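Local atomic coordinates of kojibiose phosphorylase (Gut metagenome, PDB entry 6W0P), a protein that belongs to glycoside hydrolase family 65, whose members join an N-terminal beta-sandwich domain to a helical catalytic barrel. Residues A[37-42]-A[253-258]; A[117-122]-A[317-322]; A[144-147]-A[153-156]. One frame throughout, in Å; residues are numbered along the deposited sequence.

Contact 1 of 3, residues A[37-42]-A[253-258]; sequences NEYSGT and NIIDKN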
loop_
_atom_site.group_PDB
_atom_site.type_symbol
_atom_site.label_atom_id
_atom_site.label_comp_id
_atom_site.label_asym_id
_atom_site.label_seq_id
_atom_site.Cartn_x
_atom_site.Cartn_y
_atom_site.Cartn_z
ATOM N N ASN A 37 23.516 -2.807 -27.844
ATOM C CA ASN A 37 24.166 -4.034 -28.361
ATOM C C ASN A 37 23.986 -5.143 -27.320
ATOM O O ASN A 37 24.832 -6.028 -27.317
ATOM C CB ASN A 37 25.614 -3.753 -28.771
ATOM C CG ASN A 37 26.527 -3.336 -27.630
ATOM O OD1 ASN A 37 26.104 -3.241 -26.479
ATOM N ND2 ASN A 37 27.795 -3.089 -27.939
ATOM N N GLU A 38 22.874 -5.098 -26.560
ATOM C CA GLU A 38 22.466 -6.023 -25.460
ATOM C C GLU A 38 23.371 -5.852 -24.236
ATOM O O GLU A 38 22.852 -5.681 -23.116
ATOM C CB GLU A 38 22.527 -7.499 -25.858
ATOM C CG GLU A 38 21.984 -8.410 -24.769
ATOM C CD GLU A 38 22.412 -9.864 -24.861
ATOM O OE1 GLU A 38 22.194 -10.462 -25.937
ATOM O OE2 GLU A 38 22.934 -10.400 -23.843
ATOM N N TYR A 39 24.687 -5.916 -24.437
ATOM C CA TYR A 39 25.688 -5.707 -23.366
ATOM C C TYR A 39 25.520 -4.315 -22.777
ATOM O O TYR A 39 25.654 -4.135 -21.569
ATOM C CB TYR A 39 27.092 -5.867 -23.938
ATOM C CG TYR A 39 28.228 -5.582 -22.992
ATOM C CD1 TYR A 39 28.651 -6.530 -22.062
ATOM C CD2 TYR A 39 28.941 -4.402 -23.098
ATOM C CE1 TYR A 39 29.732 -6.287 -21.228
ATOM C CE2 TYR A 39 30.020 -4.140 -22.265
ATOM C CZ TYR A 39 30.434 -5.096 -21.348
ATOM O OH TYR A 39 31.516 -4.834 -20.573
ATOM N N SER A 40 25.279 -3.349 -23.654
ATOM C CA SER A 40 25.283 -1.909 -23.316
ATOM C C SER A 40 24.234 -1.178 -24.161
ATOM O O SER A 40 23.874 -1.666 -25.247
ATOM C CB SER A 40 26.666 -1.333 -23.501
ATOM O OG SER A 40 27.034 -1.324 -24.879
ATOM N N GLY A 41 23.775 -0.038 -23.662
ATOM C CA GLY A 41 22.946 0.893 -24.428
ATOM C C GLY A 41 23.246 2.327 -24.077
ATOM O O GLY A 41 23.591 2.599 -22.896
ATOM N N THR A 42 23.050 3.225 -25.043
ATOM C CA THR A 42 23.135 4.677 -24.794
ATOM C C THR A 42 21.920 5.349 -25.404
ATOM O O THR A 42 21.613 5.062 -26.567
ATOM C CB THR A 42 24.441 5.273 -25.338
ATOM O OG1 THR A 42 24.482 5.015 -26.743
ATOM C CG2 THR A 42 25.648 4.670 -24.664
ATOM N N ASN A 253 34.692 -0.804 -22.494
ATOM C CA ASN A 253 34.113 -0.876 -21.135
ATOM C C ASN A 253 34.122 -2.352 -20.753
ATOM O O ASN A 253 33.519 -3.164 -21.513
ATOM C CB ASN A 253 32.732 -0.220 -21.102
ATOM C CG ASN A 253 32.794 1.258 -21.416
ATOM O OD1 ASN A 253 33.454 2.018 -20.714
ATOM N ND2 ASN A 253 32.130 1.687 -22.463
ATOM N N ILE A 254 34.842 -2.707 -19.682
ATOM C CA ILE A 254 34.881 -4.100 -19.155
ATOM C C ILE A 254 34.187 -4.098 -17.792
ATOM O O ILE A 254 34.661 -3.384 -16.875
ATOM C CB ILE A 254 36.314 -4.662 -19.076
ATOM C CG1 ILE A 254 37.067 -4.529 -20.398
ATOM C CG2 ILE A 254 36.268 -6.112 -18.617
ATOM C CD1 ILE A 254 36.468 -5.346 -21.542
ATOM N N ILE A 255 33.122 -4.885 -17.663
ATOM C CA ILE A 255 32.287 -4.932 -16.434
ATOM C C ILE A 255 32.532 -6.271 -15.739
ATOM O O ILE A 255 32.870 -7.245 -16.431
ATOM C CB ILE A 255 30.792 -4.717 -16.755
ATOM C CG1 ILE A 255 30.199 -5.879 -17.551
ATOM C CG2 ILE A 255 30.590 -3.399 -17.468
ATOM C CD1 ILE A 255 28.703 -5.804 -17.705
ATOM N N ASP A 256 32.388 -6.292 -14.414
ATOM C CA ASP A 256 32.307 -7.539 -13.615
ATOM C C ASP A 256 31.009 -7.480 -12.801
ATOM O O ASP A 256 30.984 -6.792 -11.750
ATOM C CB ASP A 256 33.541 -7.736 -12.730
ATOM C CG ASP A 256 33.452 -8.990 -11.881
ATOM O OD1 ASP A 256 32.675 -9.895 -12.253
ATOM O OD2 ASP A 256 34.134 -9.039 -10.847
ATOM N N LYS A 257 29.973 -8.173 -13.272
ATOM C CA LYS A 257 28.638 -8.191 -12.631
ATOM C C LYS A 257 28.684 -9.015 -11.333
ATOM O O LYS A 257 27.796 -8.811 -10.507
ATOM C CB LYS A 257 27.591 -8.705 -13.628
ATOM C CG LYS A 257 27.346 -7.791 -14.826
ATOM C CD LYS A 257 26.162 -8.200 -15.675
ATOM C CE LYS A 257 26.470 -9.337 -16.627
ATOM N NZ LYS A 257 25.246 -10.095 -16.988
ATOM N N ASN A 258 29.681 -9.883 -11.150
ATOM C CA ASN A 258 29.751 -10.910 -10.070
ATOM C C ASN A 258 30.693 -10.456 -8.936
ATOM O O ASN A 258 30.406 -10.769 -7.778
ATOM C CB ASN A 258 30.134 -12.265 -10.681
ATOM C CG ASN A 258 29.107 -12.731 -11.695
ATOM O OD1 ASN A 258 27.913 -12.665 -11.430
ATOM N ND2 ASN A 258 29.545 -13.157 -12.869
#
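Y39 reaches from its turn to the C-terminal end of strand 245-256, and its phenol group does nearly all the work of this contact. The polar part comes first. Y39 OH donates to the carbonyl oxygen of N253, with OH and O 2.8 Å apart; the hydroxyl sits above the carbonyl plane, 45° out of it, and the oxygen lies at the edge of the ring. A second, weak bond comes back from the strand: I255 N points at Y39 OH over 3.3 Å, with a bent N-H angle of 128°. One hydroxyl thus bridges two backbone groups of the same strand.

The apolar part belongs to I255, which meets the phenol from the opposite direction. Its CD1 lies 3.7 Å from Y39 CE1, set obliquely to the ring, while CG1 comes within 3.5 Å of Y39 OH. The torsion of I255 (chi1 68°) tucks CG1 between its backbone N and carbonyl carbon and brings that branch up against the phenol.

Within 37-42, polar bonds shape the turn from which Y39 projects. N37 OD1 takes S40 OG at 2.7 Å and S40 N at 2.9 Å, the second bond making an Asx motif.

Around the contact, F60 of strand 58-60 packs on both N253 and I255, and N253 OD1 is bonded to S213 OG. I254 turns to the other side of its strand, against helix 263-277. E38 is bonded to H326, F328 and N332 beyond helix 308-324, so the turn lies between the N-terminal sheet and the catalytic domain.

Contact 2 of 3, residues A[117-122]-A[317-322]; sequences LDLRSG and CLFQMI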
loop_
_atom_site.group_PDB
_atom_site.type_symbol
_atom_site.label_atom_id
_atom_site.label_comp_id
_atom_site.label_asym_id
_atom_site.label_seq_id
_atom_site.Cartn_x
_atom_site.Cartn_y
_atom_site.Cartn_z
ATOM N N LEU A 117 19.595 8.107 -37.725
ATOM C CA LEU A 117 19.893 6.725 -37.280
ATOM C C LEU A 117 19.791 5.863 -38.537
ATOM O O LEU A 117 18.726 5.871 -39.181
ATOM C CB LEU A 117 18.918 6.322 -36.174
ATOM C CG LEU A 117 18.956 4.845 -35.763
ATOM C CD1 LEU A 117 20.282 4.492 -35.127
ATOM C CD2 LEU A 117 17.828 4.504 -34.811
ATOM N N ASP A 118 20.871 5.202 -38.932
ATOM C CA ASP A 118 20.841 4.305 -40.115
ATOM C C ASP A 118 20.499 2.887 -39.643
ATOM O O ASP A 118 21.317 2.256 -38.983
ATOM C CB ASP A 118 22.156 4.364 -40.887
ATOM C CG ASP A 118 22.008 3.826 -42.291
ATOM O OD1 ASP A 118 21.300 2.807 -42.433
ATOM O OD2 ASP A 118 22.582 4.461 -43.231
ATOM N N LEU A 119 19.324 2.391 -39.998
ATOM C CA LEU A 119 18.840 1.079 -39.497
ATOM C C LEU A 119 19.651 -0.081 -40.107
ATOM O O LEU A 119 19.495 -1.197 -39.600
ATOM C CB LEU A 119 17.356 0.940 -39.795
ATOM C CG LEU A 119 16.433 2.013 -39.222
ATOM C CD1 LEU A 119 15.025 1.751 -39.697
ATOM C CD2 LEU A 119 16.479 2.062 -37.689
ATOM N N ARG A 120 20.552 0.164 -41.069
ATOM C CA ARG A 120 21.350 -0.925 -41.702
ATOM C C ARG A 120 22.728 -1.067 -41.049
ATOM O O ARG A 120 23.396 -2.072 -41.340
ATOM C CB ARG A 120 21.490 -0.684 -43.204
ATOM C CG ARG A 120 20.163 -0.414 -43.893
ATOM C CD ARG A 120 20.351 0.310 -45.205
ATOM N NE ARG A 120 20.847 1.653 -44.955
ATOM C CZ ARG A 120 20.964 2.579 -45.908
ATOM N NH1 ARG A 120 20.620 2.289 -47.154
ATOM N NH2 ARG A 120 21.410 3.790 -45.614
ATOM N N SER A 121 23.147 -0.108 -40.213
ATOM C CA SER A 121 24.520 -0.054 -39.636
ATOM C C SER A 121 24.491 0.264 -38.138
ATOM O O SER A 121 25.421 -0.142 -37.418
ATOM C CB SER A 121 25.379 0.945 -40.376
ATOM O OG SER A 121 24.934 2.281 -40.171
ATOM N N GLY A 122 23.452 0.926 -37.660
ATOM C CA GLY A 122 23.423 1.441 -36.291
ATOM C C GLY A 122 24.302 2.674 -36.212
ATOM O O GLY A 122 24.687 3.018 -35.118
ATOM N N CYS A 317 11.270 -1.119 -35.519
ATOM C CA CYS A 317 10.928 -2.120 -34.462
ATOM C C CYS A 317 11.900 -3.310 -34.521
ATOM O O CYS A 317 12.458 -3.672 -33.476
ATOM C CB CYS A 317 9.489 -2.618 -34.588
ATOM S SG CYS A 317 8.250 -1.352 -34.202
ATOM N N LEU A 318 12.137 -3.885 -35.697
ATOM C CA LEU A 318 13.110 -4.994 -35.845
ATOM C C LEU A 318 14.505 -4.513 -35.379
ATOM O O LEU A 318 15.202 -5.278 -34.672
ATOM C CB LEU A 318 13.128 -5.517 -37.284
ATOM C CG LEU A 318 11.792 -6.072 -37.781
ATOM C CD1 LEU A 318 11.955 -6.789 -39.109
ATOM C CD2 LEU A 318 11.155 -7.005 -36.761
ATOM N N PHE A 319 14.883 -3.291 -35.741
ATOM C CA PHE A 319 16.200 -2.715 -35.378
ATOM C C PHE A 319 16.367 -2.730 -33.858
ATOM O O PHE A 319 17.418 -3.201 -33.377
ATOM C CB PHE A 319 16.367 -1.326 -35.992
ATOM C CG PHE A 319 17.648 -0.649 -35.581
ATOM C CD1 PHE A 319 18.826 -0.922 -36.249
ATOM C CD2 PHE A 319 17.673 0.211 -34.504
ATOM C CE1 PHE A 319 20.009 -0.324 -35.855
ATOM C CE2 PHE A 319 18.853 0.827 -34.126
ATOM C CZ PHE A 319 20.018 0.552 -34.792
ATOM N N GLN A 320 15.373 -2.229 -33.122
ATOM C CA GLN A 320 15.401 -2.157 -31.633
ATOM C C GLN A 320 15.368 -3.558 -30.992
ATOM O O GLN A 320 15.932 -3.728 -29.880
ATOM C CB GLN A 320 14.247 -1.291 -31.117
ATOM C CG GLN A 320 14.403 0.189 -31.448
ATOM C CD GLN A 320 15.666 0.793 -30.866
ATOM O OE1 GLN A 320 16.347 0.208 -30.014
ATOM N NE2 GLN A 320 15.994 1.986 -31.333
ATOM N N MET A 321 14.690 -4.518 -31.612
ATOM C CA MET A 321 14.633 -5.907 -31.092
ATOM C C MET A 321 16.043 -6.496 -31.177
ATOM O O MET A 321 16.440 -7.155 -30.239
ATOM C CB MET A 321 13.662 -6.813 -31.864
ATOM C CG MET A 321 12.180 -6.476 -31.671
ATOM S SD MET A 321 11.631 -6.730 -29.978
ATOM C CE MET A 321 11.400 -8.508 -30.011
ATOM N N ILE A 322 16.746 -6.254 -32.271
ATOM C CA ILE A 322 18.110 -6.799 -32.529
ATOM C C ILE A 322 19.084 -6.095 -31.564
ATOM O O ILE A 322 20.037 -6.749 -31.068
ATOM C CB ILE A 322 18.488 -6.649 -34.033
ATOM C CG1 ILE A 322 17.551 -7.474 -34.935
ATOM C CG2 ILE A 322 19.930 -7.061 -34.231
ATOM C CD1 ILE A 322 17.500 -7.114 -36.457
#
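A single aromatic ring, F319, carries almost the whole contact: L117, L119 and G122 gather round it, and no hydrogen bond passes between the two segments. L119 CD2 sits over one face, 4.0 Å from the centroid of the F319 ring and 27° off its normal, a CH-pi contact. At the ring edge, near its plane, lies G122 CA, 3.8 Å from F319 CZ. L117 comes in obliquely, with CD2 3.9 Å from F319 CE2. The ring reaches all of them because CG stands anti to the backbone N (chi1 176°), carrying it out from helix 308-324 into the turn.

That turn is tightly tied. D118 O accepts from both S121 N and G122 N, and D118 OD1 takes R120 N at 3.1 Å in an Asx turn. R120 also grips the D118 carboxylate side-on, NE to OD1 at 2.8 Å and NH2 to OD2 at 2.7 Å. G122, with its positive phi, closes the bend and presents its CA to the ring.

F293 of helix 282-300 also meets F319, their ring planes about 20° apart. L119 O, only 3.4 Å from F319 CD1, is bonded to Y297 OH. The chemistry is therefore divided: apolar contact joins the N-terminal domain to helix 308-324, which runs into the central catalytic domain, while the salt bridge is kept within the turn.

Contact 3 of 3, residues A[144-147]-A[153-156]; sequences LLDM and AYQM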
loop_
_atom_site.group_PDB
_atom_site.type_symbol
_atom_site.label_atom_id
_atom_site.label_comp_id
_atom_site.label_asym_id
_atom_site.label_seq_id
_atom_site.Cartn_x
_atom_site.Cartn_y
_atom_site.Cartn_z
ATOM N N LEU A 144 28.738 4.676 -32.923
ATOM C CA LEU A 144 28.478 3.232 -33.099
ATOM C C LEU A 144 28.655 2.544 -31.743
ATOM O O LEU A 144 29.600 2.888 -31.015
ATOM C CB LEU A 144 29.516 2.639 -34.056
ATOM C CG LEU A 144 29.486 3.047 -35.520
ATOM C CD1 LEU A 144 30.755 2.547 -36.200
ATOM C CD2 LEU A 144 28.277 2.486 -36.247
ATOM N N LEU A 145 27.816 1.562 -31.451
ATOM C CA LEU A 145 28.138 0.478 -30.504
ATOM C C LEU A 145 28.457 -0.759 -31.350
ATOM O O LEU A 145 27.686 -1.055 -32.275
ATOM C CB LEU A 145 26.965 0.274 -29.538
ATOM C CG LEU A 145 26.511 1.512 -28.767
ATOM C CD1 LEU A 145 25.417 1.161 -27.773
ATOM C CD2 LEU A 145 27.665 2.175 -28.029
ATOM N N ASP A 146 29.597 -1.399 -31.101
ATOM C CA ASP A 146 30.050 -2.605 -31.852
ATOM C C ASP A 146 29.074 -3.742 -31.550
ATOM O O ASP A 146 28.920 -4.061 -30.375
ATOM C CB ASP A 146 31.479 -2.989 -31.468
ATOM C CG ASP A 146 32.169 -3.928 -32.440
ATOM O OD1 ASP A 146 31.535 -4.920 -32.888
ATOM O OD2 ASP A 146 33.360 -3.678 -32.725
ATOM N N MET A 147 28.417 -4.306 -32.556
ATOM C CA MET A 147 27.334 -5.308 -32.322
ATOM C C MET A 147 27.915 -6.702 -32.080
ATOM O O MET A 147 27.178 -7.491 -31.489
ATOM C CB MET A 147 26.353 -5.381 -33.491
ATOM C CG MET A 147 25.666 -4.070 -33.735
ATOM S SD MET A 147 24.736 -3.441 -32.322
ATOM C CE MET A 147 23.396 -4.624 -32.275
ATOM N N ALA A 153 32.761 0.753 -28.127
ATOM C CA ALA A 153 31.972 1.885 -28.674
ATOM C C ALA A 153 32.927 2.805 -29.432
ATOM O O ALA A 153 34.095 2.932 -29.022
ATOM C CB ALA A 153 31.279 2.642 -27.563
ATOM N N TYR A 154 32.448 3.457 -30.474
ATOM C CA TYR A 154 33.274 4.329 -31.334
ATOM C C TYR A 154 32.567 5.665 -31.525
ATOM O O TYR A 154 31.309 5.716 -31.649
ATOM C CB TYR A 154 33.519 3.635 -32.671
ATOM C CG TYR A 154 33.928 2.194 -32.508
ATOM C CD1 TYR A 154 35.091 1.862 -31.838
ATOM C CD2 TYR A 154 33.148 1.163 -33.013
ATOM C CE1 TYR A 154 35.467 0.542 -31.673
ATOM C CE2 TYR A 154 33.516 -0.162 -32.860
ATOM C CZ TYR A 154 34.694 -0.477 -32.212
ATOM O OH TYR A 154 35.039 -1.786 -32.039
ATOM N N GLN A 155 33.365 6.720 -31.611
ATOM C CA GLN A 155 32.866 8.091 -31.828
ATOM C C GLN A 155 33.822 8.774 -32.787
ATOM O O GLN A 155 35.029 8.607 -32.623
ATOM C CB GLN A 155 32.791 8.860 -30.512
ATOM C CG GLN A 155 32.175 10.241 -30.642
ATOM C CD GLN A 155 32.201 10.940 -29.308
ATOM O OE1 GLN A 155 33.232 10.983 -28.637
ATOM N NE2 GLN A 155 31.051 11.464 -28.903
ATOM N N MET A 156 33.279 9.496 -33.746
ATOM C CA MET A 156 34.052 10.294 -34.704
ATOM C C MET A 156 33.464 11.701 -34.680
ATOM O O MET A 156 32.229 11.832 -34.690
ATOM C CB MET A 156 33.992 9.707 -36.114
ATOM C CG MET A 156 34.936 10.381 -37.083
ATOM S SD MET A 156 35.032 9.542 -38.680
ATOM C CE MET A 156 33.350 9.656 -39.311
#
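Y154 and D146 meet hydroxyl to carboxylate, with Y154 OH donating to D146 OD2 over 2.6 Å. The ring and carboxylate planes stand 58° apart. OD2 lies in the plane of the ring, at its edge, and receives the hydroxyl on its anti lone pair, away from OD1. D146 holds CG anti to its backbone N (chi1 -163°), which swings the carboxylate across to the tyrosine, while its CB lies 3.8 Å from Y154 CE2. The same OD2 forms a salt bridge with K288 of helix 282-300, and OD1 accepts from the backbone N of S148 and of D149. With both oxygens engaged, the carboxylate is held against rotation, and the nearby lysine would be expected to favour its charged form. Y154 OH has a further partner in N152 ND2.

D146 directly follows strand 135-145 and Y154 lies near the start of strand 152-161, the two antiparallel strands of a beta hairpin in the large sheet of the N-terminal domain. L144 and Y154 are its hydrogen-bonded pair here: Y154 N gives to L144 O at 3.0 Å and L144 N to Y154 O at 3.1 Å. Their side chains share one face of the sheet, where L144 CB comes to the edge of the Y154 ring, 4.1 Å from CD2.

On the other face L145 and A153 form the non-hydrogen-bonded pair. L145 extends its CD2 branch to A153 CB at 3.7 Å, methyl against methyl. A153 CA also makes a CA-H...O contact with L144 O. F91 and F92 lie on this face, F91 against A153 and F92 against L145, while L144 packs on the opposite face against V286 of helix 282-300.

Overall arrangement
From the N terminus the chain passes 37-42, then 117-122, then the hairpin of contact 3, which closes a short loop at once. Only much later does 253-258 return to close contact 1, and 317-322 to close contact 2. Contacts 1 and 2 therefore cross along the chain, and contact 3 is nested inside both. Contacts 1 and 3 touch, N37 ND2 lying 2.9 Å from D146 O, a probable hydrogen bond. Contact 3 meets contact 2 where L144 CD2 packs on G122 O. All three reach the large sheet: contact 1 ties it to the turn before strand 40-42 of the three-stranded sheet, contact 3 pairs two of its strands, and contact 2 joins it to helix 308-324.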